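PDB 1WIW: glucose-6-phosphate isomerase like protein from Thermus thermophilus, which probably interconverts glucose 6-phosphate or mannose 6-phosphate with fructose 6-phosphate. Local coordinates for residues B[1-13]-B[144-158]. Numbering follows the deposited sequence.
Sequences MRDLDREETYLVD and PEVPVEENPAKFLAY
Lys-154, in the first turn of helix 152-160, and Tyr-158, one turn on, receive the N-terminal loop at Leu-4 and Asp-5, which fold in a type I turn (Asp-3 to Arg-6) with an Asx turn at Asp-3. The contact thus packs the N-terminal loop against helix 152-160, N-capped by Asn-151, and the turn before it, in a protein with SIS-type domains. The polar centre is the Lys-154 ammonium. Fully extended beyond CG, the side chain carries NZ to Asp-5 OD2, a 2.9 Å salt bridge, and to three carbonyls, Leu-4 O across the contact and Pro-144 O and Val-146 O of its own segment, each met from above its plane. An alanine here would probably leave the Asp-5 carboxylate without its countercharge and three carbonyls short of a donor. Asp-5 OD1 turns its syn lone pair to Val-148 N in a nearly straight bond (3.0 Å, 175°), so both carboxylate oxygens are held; a water spans OD2 and Pro-144 O. Leu-4 O also takes an in-plane bond from Tyr-10 OH at 2.7 Å. Apolar contacts lie beside these bonds. With CG anti to its carbonyl carbon (chi1 -62°), Leu-4 sets CD1 3.6 Å from Tyr-158 CE2 and alongside the Lys-154 methylenes. The selenium of Met-1 makes an oblique Met-aromatic contact with the Tyr-158 ring, 3.9 Å from CD1, and Tyr-10 CE2 touches Pro-144 CB. Tyr-10 also touches Tyr-267, Tyr-268 and Leu-271 of helix 251-272. The Tyr-158 hydroxyl bridges the loop backbone: it donates to a lone pair of Arg-2 O and accepts from Leu-4 N, at 2.9 Å from OH to each.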
loop_
_atom_site.group_PDB
_atom_site.type_symbol
_atom_site.label_atom_id
_atom_site.label_comp_id
_atom_site.label_asym_id
_atom_site.label_seq_id
_atom_site.Cartn_x
_atom_site.Cartn_y
_atom_site.Cartn_z
HETATM N N MSE B 1 -3.533 -12.141 -30.936
HETATM C CA MSE B 1 -4.296 -11.504 -29.822
HETATM C C MSE B 1 -5.700 -12.089 -29.737
HETATM O O MSE B 1 -6.469 -12.019 -30.697
HETATM C CB MSE B 1 -4.374 -9.991 -30.039
HETATM C CG MSE B 1 -5.101 -9.237 -28.937
HETATM SE SE MSE B 1 -4.921 -7.320 -29.128
HETATM C CE MSE B 1 -6.339 -7.022 -30.406
ATOM N N ARG B 2 -6.027 -12.667 -28.583
ATOM C CA ARG B 2 -7.336 -13.276 -28.373
ATOM C C ARG B 2 -8.466 -12.251 -28.458
ATOM O O ARG B 2 -8.293 -11.082 -28.103
ATOM C CB ARG B 2 -7.363 -14.005 -27.025
ATOM C CG ARG B 2 -6.313 -15.122 -26.932
ATOM C CD ARG B 2 -6.422 -15.913 -25.640
ATOM N NE ARG B 2 -5.469 -17.022 -25.602
ATOM C CZ ARG B 2 -4.160 -16.884 -25.415
ATOM N NH1 ARG B 2 -3.373 -17.952 -25.405
ATOM N NH2 ARG B 2 -3.636 -15.683 -25.221
ATOM N N ASP B 3 -9.618 -12.707 -28.946
ATOM C CA ASP B 3 -10.793 -11.864 -29.129
ATOM C C ASP B 3 -11.834 -12.162 -28.052
ATOM O O ASP B 3 -12.349 -13.273 -27.965
ATOM C CB ASP B 3 -11.361 -12.114 -30.531
ATOM C CG ASP B 3 -12.566 -11.248 -30.854
ATOM O OD1 ASP B 3 -12.954 -11.205 -32.044
ATOM O OD2 ASP B 3 -13.134 -10.622 -29.936
ATOM N N LEU B 4 -12.127 -11.159 -27.228
ATOM C CA LEU B 4 -13.090 -11.295 -26.142
ATOM C C LEU B 4 -14.524 -11.415 -26.643
ATOM O O LEU B 4 -15.459 -11.573 -25.852
ATOM C CB LEU B 4 -12.963 -10.106 -25.176
ATOM C CG LEU B 4 -11.592 -9.999 -24.486
ATOM C CD1 LEU B 4 -11.528 -8.743 -23.616
ATOM C CD2 LEU B 4 -11.347 -11.251 -23.642
ATOM N N ASP B 5 -14.703 -11.346 -27.959
ATOM C CA ASP B 5 -16.032 -11.474 -28.528
ATOM C C ASP B 5 -16.219 -12.813 -29.257
ATOM O O ASP B 5 -17.200 -13.011 -29.975
ATOM C CB ASP B 5 -16.330 -10.267 -29.428
ATOM C CG ASP B 5 -16.559 -8.986 -28.616
ATOM O OD1 ASP B 5 -16.476 -7.876 -29.170
ATOM O OD2 ASP B 5 -16.835 -9.096 -27.405
ATOM N N ARG B 6 -15.275 -13.733 -29.052
ATOM C CA ARG B 6 -15.358 -15.073 -29.632
ATOM C C ARG B 6 -15.578 -16.042 -28.467
ATOM O O ARG B 6 -14.846 -16.014 -27.470
ATOM C CB ARG B 6 -14.074 -15.431 -30.402
ATOM C CG ARG B 6 -13.964 -14.751 -31.778
ATOM C CD ARG B 6 -12.639 -15.070 -32.470
ATOM N NE ARG B 6 -12.483 -16.491 -32.781
ATOM C CZ ARG B 6 -12.783 -17.048 -33.953
ATOM N NH1 ARG B 6 -12.605 -18.352 -34.130
ATOM N NH2 ARG B 6 -13.253 -16.307 -34.947
ATOM N N GLU B 7 -16.583 -16.902 -28.599
ATOM C CA GLU B 7 -16.933 -17.834 -27.538
ATOM C C GLU B 7 -15.852 -18.796 -27.052
ATOM O O GLU B 7 -15.768 -19.070 -25.854
ATOM C CB GLU B 7 -18.172 -18.640 -27.934
ATOM C CG GLU B 7 -18.911 -19.213 -26.730
ATOM C CD GLU B 7 -20.034 -20.155 -27.116
ATOM O OE1 GLU B 7 -20.815 -19.814 -28.031
ATOM O OE2 GLU B 7 -20.141 -21.235 -26.497
ATOM N N GLU B 8 -15.019 -19.305 -27.955
ATOM C CA GLU B 8 -13.992 -20.258 -27.547
ATOM C C GLU B 8 -12.936 -19.643 -26.634
ATOM O O GLU B 8 -12.165 -20.359 -25.995
ATOM C CB GLU B 8 -13.321 -20.904 -28.771
ATOM C CG GLU B 8 -12.311 -20.041 -29.505
ATOM C CD GLU B 8 -12.937 -19.022 -30.443
ATOM O OE1 GLU B 8 -12.168 -18.332 -31.145
ATOM O OE2 GLU B 8 -14.181 -18.904 -30.485
ATOM N N THR B 9 -12.917 -18.318 -26.562
ATOM C CA THR B 9 -11.961 -17.604 -25.723
ATOM C C THR B 9 -12.272 -17.788 -24.237
ATOM O O THR B 9 -11.412 -17.576 -23.384
ATOM C CB THR B 9 -11.965 -16.098 -26.059
ATOM O OG1 THR B 9 -11.504 -15.918 -27.401
ATOM C CG2 THR B 9 -11.058 -15.315 -25.106
ATOM N N TYR B 10 -13.495 -18.212 -23.937
ATOM C CA TYR B 10 -13.917 -18.407 -22.555
ATOM C C TYR B 10 -13.782 -19.836 -22.018
ATOM O O TYR B 10 -13.974 -20.073 -20.825
ATOM C CB TYR B 10 -15.364 -17.927 -22.387
ATOM C CG TYR B 10 -15.542 -16.446 -22.649
ATOM C CD1 TYR B 10 -15.395 -15.920 -23.935
ATOM C CD2 TYR B 10 -15.807 -15.562 -21.602
ATOM C CE1 TYR B 10 -15.501 -14.551 -24.171
ATOM C CE2 TYR B 10 -15.912 -14.193 -21.828
ATOM C CZ TYR B 10 -15.756 -13.695 -23.112
ATOM O OH TYR B 10 -15.839 -12.341 -23.333
ATOM N N LEU B 11 -13.443 -20.789 -22.880
ATOM C CA LEU B 11 -13.299 -22.176 -22.438
ATOM C C LEU B 11 -12.326 -22.341 -21.265
ATOM O O LEU B 11 -12.478 -23.245 -20.447
ATOM C CB LEU B 11 -12.861 -23.057 -23.613
ATOM C CG LEU B 11 -13.929 -23.203 -24.706
ATOM C CD1 LEU B 11 -13.361 -23.902 -25.922
ATOM C CD2 LEU B 11 -15.119 -23.968 -24.138
ATOM N N VAL B 12 -11.331 -21.465 -21.174
ATOM C CA VAL B 12 -10.354 -21.557 -20.093
ATOM C C VAL B 12 -10.956 -21.198 -18.722
ATOM O O VAL B 12 -10.344 -21.457 -17.682
ATOM C CB VAL B 12 -9.124 -20.652 -20.382
ATOM C CG1 VAL B 12 -9.533 -19.185 -20.348
ATOM C CG2 VAL B 12 -8.025 -20.929 -19.374
ATOM N N ASP B 13 -12.154 -20.613 -18.729
ATOM C CA ASP B 13 -12.855 -20.230 -17.498
ATOM C C ASP B 13 -13.588 -21.465 -16.973
ATOM O O ASP B 13 -14.817 -21.482 -16.880
ATOM C CB ASP B 13 -13.872 -19.113 -17.787
ATOM C CG ASP B 13 -14.565 -18.601 -16.529
ATOM O OD1 ASP B 13 -15.561 -17.855 -16.658
ATOM O OD2 ASP B 13 -14.114 -18.936 -15.411
ATOM N N PRO B 144 -20.037 -10.885 -20.751
ATOM C CA PRO B 144 -19.417 -11.456 -21.950
ATOM C C PRO B 144 -20.233 -11.234 -23.222
ATOM O O PRO B 144 -19.672 -11.142 -24.316
ATOM C CB PRO B 144 -19.298 -12.940 -21.604
ATOM C CG PRO B 144 -19.171 -12.936 -20.122
ATOM C CD PRO B 144 -20.203 -11.919 -19.715
ATOM N N GLU B 145 -21.552 -11.146 -23.073
ATOM C CA GLU B 145 -22.430 -10.951 -24.219
ATOM C C GLU B 145 -22.378 -9.510 -24.731
ATOM O O GLU B 145 -22.844 -9.217 -25.832
ATOM C CB GLU B 145 -23.876 -11.338 -23.860
ATOM C CG GLU B 145 -24.622 -10.340 -22.972
ATOM C CD GLU B 145 -24.215 -10.381 -21.507
ATOM O OE1 GLU B 145 -24.753 -9.556 -20.732
ATOM O OE2 GLU B 145 -23.375 -11.226 -21.122
ATOM N N VAL B 146 -21.801 -8.614 -23.936
ATOM C CA VAL B 146 -21.679 -7.212 -24.333
ATOM C C VAL B 146 -20.373 -7.057 -25.111
ATOM O O VAL B 146 -19.294 -7.255 -24.561
ATOM C CB VAL B 146 -21.650 -6.286 -23.096
ATOM C CG1 VAL B 146 -21.567 -4.832 -23.536
ATOM C CG2 VAL B 146 -22.903 -6.523 -22.237
ATOM N N PRO B 147 -20.456 -6.705 -26.409
ATOM C CA PRO B 147 -19.257 -6.536 -27.242
ATOM C C PRO B 147 -18.246 -5.510 -26.728
ATOM O O PRO B 147 -18.593 -4.598 -25.984
ATOM C CB PRO B 147 -19.836 -6.170 -28.613
ATOM C CG PRO B 147 -21.149 -5.503 -28.270
ATOM C CD PRO B 147 -21.679 -6.398 -27.174
ATOM N N VAL B 148 -16.993 -5.665 -27.146
ATOM C CA VAL B 148 -15.910 -4.781 -26.721
ATOM C C VAL B 148 -16.204 -3.290 -26.886
ATOM O O VAL B 148 -15.934 -2.500 -25.983
ATOM C CB VAL B 148 -14.594 -5.114 -27.469
ATOM C CG1 VAL B 148 -13.448 -4.276 -26.905
ATOM C CG2 VAL B 148 -14.272 -6.598 -27.327
ATOM N N GLU B 149 -16.754 -2.903 -28.032
ATOM C CA GLU B 149 -17.064 -1.499 -28.276
ATOM C C GLU B 149 -18.048 -0.906 -27.261
ATOM O O GLU B 149 -18.156 0.312 -27.144
ATOM C CB GLU B 149 -17.621 -1.310 -29.694
ATOM C CG GLU B 149 -18.897 -2.096 -29.966
ATOM C CD GLU B 149 -18.636 -3.438 -30.627
ATOM O OE1 GLU B 149 -17.585 -4.061 -30.337
ATOM O OE2 GLU B 149 -19.493 -3.871 -31.430
ATOM N N GLU B 150 -18.760 -1.755 -26.522
ATOM C CA GLU B 150 -19.718 -1.259 -25.535
ATOM C C GLU B 150 -19.407 -1.738 -24.120
ATOM O O GLU B 150 -20.096 -1.378 -23.169
ATOM C CB GLU B 150 -21.141 -1.699 -25.906
ATOM C CG GLU B 150 -21.590 -1.266 -27.296
ATOM C CD GLU B 150 -23.017 -1.687 -27.608
ATOM O OE1 GLU B 150 -23.337 -2.889 -27.460
ATOM O OE2 GLU B 150 -23.818 -0.813 -28.008
ATOM N N ASN B 151 -18.361 -2.543 -23.984
ATOM C CA ASN B 151 -17.986 -3.098 -22.691
ATOM C C ASN B 151 -16.703 -2.434 -22.186
ATOM O O ASN B 151 -15.631 -2.637 -22.752
ATOM C CB ASN B 151 -17.780 -4.606 -22.849
ATOM C CG ASN B 151 -17.606 -5.316 -21.527
ATOM O OD1 ASN B 151 -16.891 -4.845 -20.649
ATOM N ND2 ASN B 151 -18.252 -6.471 -21.387
ATOM N N PRO B 152 -16.801 -1.626 -21.115
ATOM C CA PRO B 152 -15.649 -0.924 -20.534
ATOM C C PRO B 152 -14.551 -1.836 -19.998
ATOM O O PRO B 152 -13.372 -1.503 -20.097
ATOM C CB PRO B 152 -16.277 -0.077 -19.421
ATOM C CG PRO B 152 -17.661 0.163 -19.919
ATOM C CD PRO B 152 -18.049 -1.188 -20.469
ATOM N N ALA B 153 -14.939 -2.970 -19.418
ATOM C CA ALA B 153 -13.968 -3.914 -18.869
ATOM C C ALA B 153 -13.187 -4.595 -19.984
ATOM O O ALA B 153 -11.973 -4.758 -19.879
ATOM C CB ALA B 153 -14.669 -4.962 -18.002
ATOM N N LYS B 154 -13.878 -4.999 -21.047
ATOM C CA LYS B 154 -13.200 -5.639 -22.173
ATOM C C LYS B 154 -12.261 -4.625 -22.812
ATOM O O LYS B 154 -11.119 -4.943 -23.131
ATOM C CB LYS B 154 -14.198 -6.128 -23.234
ATOM C CG LYS B 154 -15.010 -7.342 -22.819
ATOM C CD LYS B 154 -15.832 -7.896 -23.975
ATOM C CE LYS B 154 -16.699 -9.075 -23.535
ATOM N NZ LYS B 154 -17.579 -9.563 -24.640
ATOM N N PHE B 155 -12.753 -3.405 -23.003
ATOM C CA PHE B 155 -11.948 -2.356 -23.611
ATOM C C PHE B 155 -10.696 -2.078 -22.783
ATOM O O PHE B 155 -9.601 -2.003 -23.330
ATOM C CB PHE B 155 -12.757 -1.066 -23.757
ATOM C CG PHE B 155 -12.076 -0.021 -24.604
ATOM C CD1 PHE B 155 -12.180 -0.056 -25.994
ATOM C CD2 PHE B 155 -11.292 0.969 -24.016
ATOM C CE1 PHE B 155 -11.509 0.880 -26.787
ATOM C CE2 PHE B 155 -10.615 1.909 -24.798
ATOM C CZ PHE B 155 -10.724 1.862 -26.187
ATOM N N LEU B 156 -10.857 -1.932 -21.466
ATOM C CA LEU B 156 -9.717 -1.653 -20.587
ATOM C C LEU B 156 -8.728 -2.819 -20.549
ATOM O O LEU B 156 -7.518 -2.613 -20.471
ATOM C CB LEU B 156 -10.194 -1.337 -19.163
ATOM C CG LEU B 156 -9.098 -0.972 -18.146
ATOM C CD1 LEU B 156 -8.267 0.194 -18.685
ATOM C CD2 LEU B 156 -9.727 -0.601 -16.796
ATOM N N ALA B 157 -9.247 -4.041 -20.607
ATOM C CA ALA B 157 -8.395 -5.222 -20.578
ATOM C C ALA B 157 -7.411 -5.165 -21.743
ATOM O O ALA B 157 -6.223 -5.439 -21.580
ATOM C CB ALA B 157 -9.254 -6.495 -20.649
ATOM N N TYR B 158 -7.907 -4.797 -22.918
ATOM C CA TYR B 158 -7.049 -4.689 -24.091
ATOM C C TYR B 158 -5.968 -3.632 -23.876
ATOM O O TYR B 158 -4.830 -3.801 -24.308
ATOM C CB TYR B 158 -7.883 -4.354 -25.331
ATOM C CG TYR B 158 -8.531 -5.567 -25.963
ATOM C CD1 TYR B 158 -7.750 -6.580 -26.524
ATOM C CD2 TYR B 158 -9.913 -5.715 -25.981
ATOM C CE1 TYR B 158 -8.333 -7.715 -27.088
ATOM C CE2 TYR B 158 -10.509 -6.845 -26.544
ATOM C CZ TYR B 158 -9.709 -7.841 -27.093
ATOM O OH TYR B 158 -10.283 -8.965 -27.635
HETATM O O HOH W 1 -19.671 -10.293 -26.964
#